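RahU protein (Pseudomonas aeruginosa PAO1, PDB 6ZC2) is an aegerolysin that interacts with the membrane sphingolipid ceramide phosphorylethanolamine. Local coordinates at residues F32-Y35 with D39-I42. Residues are numbered along the deposited sequence; the frame is centred on the assembly and turned at random.
Sequences FYRY and DDEI. With EDO (1,2-ethanediol), chain K; EDO (1,2-ethanediol), chain C.
Arg34 and Asp40 each carry CG trans to the backbone nitrogen (chi1 -168° and -170°), and a bend at chi3 of Arg34 brings its guanidinium alongside Asp40 and Ile42 of the partner segment, where Arg34 and Asp40 form a salt bridge. Arg34 NE lies 2.9 Å from Asp40 OD2. The carboxylate oxygen sits in the guanidinium plane at its edge, whereas NE approaches from above the carboxylate plane; the two flat groups are 44° apart. A water closes the ring, accepting from Arg34 NH2 and donating to Asp40 OD1. Ile42 CD1 rests over one face of the same guanidinium, offset toward the rim and 3.4 Å from Arg34 NH2, while Ile42 CG1 packs 3.6 Å from Arg34 N. The backbones form an antiparallel beta hairpin of strands 29-34 and 41-42, the latter a short, weakly bonded strand at the margin of one sheet of the aegerolysin beta-sandwich. Arg34 N donates to Asp40 O over 2.9 Å, and Ile42 N to Phe32 O over 3.0 Å. Between these bonds Tyr33 and Glu41 make a non-hydrogen-bonded pair with diverging side chains, and Asp40 O also receives a CA-H...O contact from Tyr33 CA at 3.2 Å. A second water accepts from Phe32 N and donates to Ile42 O and Glu41 OE2, bridging the strands; that carboxylate also forms a salt bridge with Arg65. The Phe32 ring runs away from the hairpin partner into the interior, against Ala25 and Leu27 of the other sheet, while Ile42 and Phe32 both touch Val47 of helix 44-47. Two 1,2-ethanediol molecules, probably from the crystallisation liquor, bind Tyr33: its OH shares a hydrogen bond of 2.9 Å with O2 of one, and O2 of the other donates to the Tyr33 carbonyl.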
loop_
_atom_site.group_PDB
_atom_site.type_symbol
_atom_site.label_atom_id
_atom_site.label_comp_id
_atom_site.label_asym_id
_atom_site.label_seq_id
_atom_site.Cartn_x
_atom_site.Cartn_y
_atom_site.Cartn_z
ATOM N N PHE A 32 3.833 8.237 6.045
ATOM C CA PHE A 32 3.985 8.055 4.607
ATOM C C PHE A 32 5.146 8.930 4.135
ATOM O O PHE A 32 5.411 9.996 4.702
ATOM C CB PHE A 32 2.708 8.465 3.863
ATOM C CG PHE A 32 1.559 7.500 4.019
ATOM C CD1 PHE A 32 1.616 6.227 3.463
ATOM C CD2 PHE A 32 0.403 7.882 4.694
ATOM C CE1 PHE A 32 0.541 5.350 3.590
ATOM C CE2 PHE A 32 -0.676 7.007 4.820
ATOM C CZ PHE A 32 -0.606 5.742 4.269
ATOM N N TYR A 33 5.841 8.482 3.084
ATOM C CA TYR A 33 6.953 9.249 2.542
ATOM C C TYR A 33 6.995 9.132 1.024
ATOM O O TYR A 33 6.453 8.198 0.434
ATOM C CB TYR A 33 8.286 8.847 3.168
ATOM C CG TYR A 33 8.825 7.471 2.841
ATOM C CD1 TYR A 33 8.446 6.356 3.581
ATOM C CD2 TYR A 33 9.772 7.297 1.838
ATOM C CE1 TYR A 33 8.990 5.099 3.317
ATOM C CE2 TYR A 33 10.329 6.047 1.572
ATOM C CZ TYR A 33 9.934 4.954 2.316
ATOM O OH TYR A 33 10.482 3.710 2.077
ATOM N N ARG A 34 7.672 10.095 0.395
ATOM C CA ARG A 34 7.814 10.127 -1.060
ATOM C C ARG A 34 8.946 9.181 -1.445
ATOM O O ARG A 34 10.125 9.526 -1.322
ATOM C CB ARG A 34 8.084 11.553 -1.530
ATOM C CG ARG A 34 7.957 11.744 -3.030
ATOM C CD ARG A 34 8.482 13.107 -3.487
ATOM N NE ARG A 34 7.831 14.219 -2.797
ATOM C CZ ARG A 34 6.678 14.766 -3.174
ATOM N NH1 ARG A 34 6.038 14.302 -4.238
ATOM N NH2 ARG A 34 6.163 15.775 -2.485
ATOM N N TYR A 35 8.586 7.976 -1.898
ATOM C CA TYR A 35 9.577 6.944 -2.202
ATOM C C TYR A 35 10.614 7.526 -3.163
ATOM O O TYR A 35 10.245 8.141 -4.165
ATOM C CB TYR A 35 8.841 5.759 -2.850
ATOM C CG TYR A 35 9.588 4.437 -2.820
ATOM C CD1 TYR A 35 10.112 3.936 -1.632
ATOM C CD2 TYR A 35 9.739 3.672 -3.977
ATOM C CE1 TYR A 35 10.798 2.732 -1.594
ATOM C CE2 TYR A 35 10.423 2.456 -3.950
ATOM C CZ TYR A 35 10.949 1.993 -2.749
ATOM O OH TYR A 35 11.637 0.799 -2.684
ATOM N N ASP A 39 12.894 10.871 4.600
ATOM C CA ASP A 39 12.770 12.186 5.225
ATOM C C ASP A 39 11.686 13.052 4.592
ATOM O O ASP A 39 11.304 14.067 5.185
ATOM C CB ASP A 39 14.096 12.954 5.136
ATOM C CG ASP A 39 15.133 12.491 6.150
ATOM O OD1 ASP A 39 14.763 11.898 7.184
ATOM O OD2 ASP A 39 16.331 12.747 5.907
ATOM N N ASP A 40 11.194 12.694 3.403
ATOM C CA ASP A 40 10.224 13.520 2.681
ATOM C C ASP A 40 8.819 13.021 3.011
ATOM O O ASP A 40 8.219 12.229 2.285
ATOM C CB ASP A 40 10.513 13.459 1.186
ATOM C CG ASP A 40 9.721 14.478 0.383
ATOM O OD1 ASP A 40 8.926 15.238 0.972
ATOM O OD2 ASP A 40 9.912 14.522 -0.850
ATOM N N GLU A 41 8.287 13.497 4.137
ATOM C CA GLU A 41 6.995 13.010 4.607
ATOM C C GLU A 41 5.854 13.550 3.747
ATOM O O GLU A 41 5.837 14.727 3.376
ATOM C CB GLU A 41 6.767 13.394 6.074
ATOM C CG GLU A 41 5.449 12.834 6.594
ATOM C CD GLU A 41 5.261 12.922 8.092
ATOM O OE1 GLU A 41 6.185 13.371 8.804
ATOM O OE2 GLU A 41 4.167 12.520 8.555
ATOM N N ILE A 42 4.889 12.674 3.443
ATOM C CA ILE A 42 3.678 13.005 2.696
ATOM C C ILE A 42 2.493 12.810 3.638
ATOM O O ILE A 42 2.444 11.825 4.381
ATOM C CB ILE A 42 3.547 12.099 1.444
ATOM C CG1 ILE A 42 4.775 12.234 0.534
ATOM C CG2 ILE A 42 2.247 12.381 0.678
ATOM C CD1 ILE A 42 4.892 13.580 -0.148
HETATM C C1 EDO K . 14.701 2.336 0.367
HETATM O O1 EDO K . 15.005 3.114 -0.798
HETATM C C2 EDO K . 13.314 2.670 0.906
HETATM O O2 EDO K . 13.076 4.084 0.912
HETATM C C1 EDO C . 2.974 8.930 -1.969
HETATM O O1 EDO C . 4.181 9.644 -2.274
HETATM C C2 EDO C . 3.120 8.295 -0.595
HETATM O O2 EDO C . 4.161 7.316 -0.617
HETATM O O HOH W 1 2.657 10.780 6.941
HETATM O O HOH W 2 7.108 16.808 -0.127
#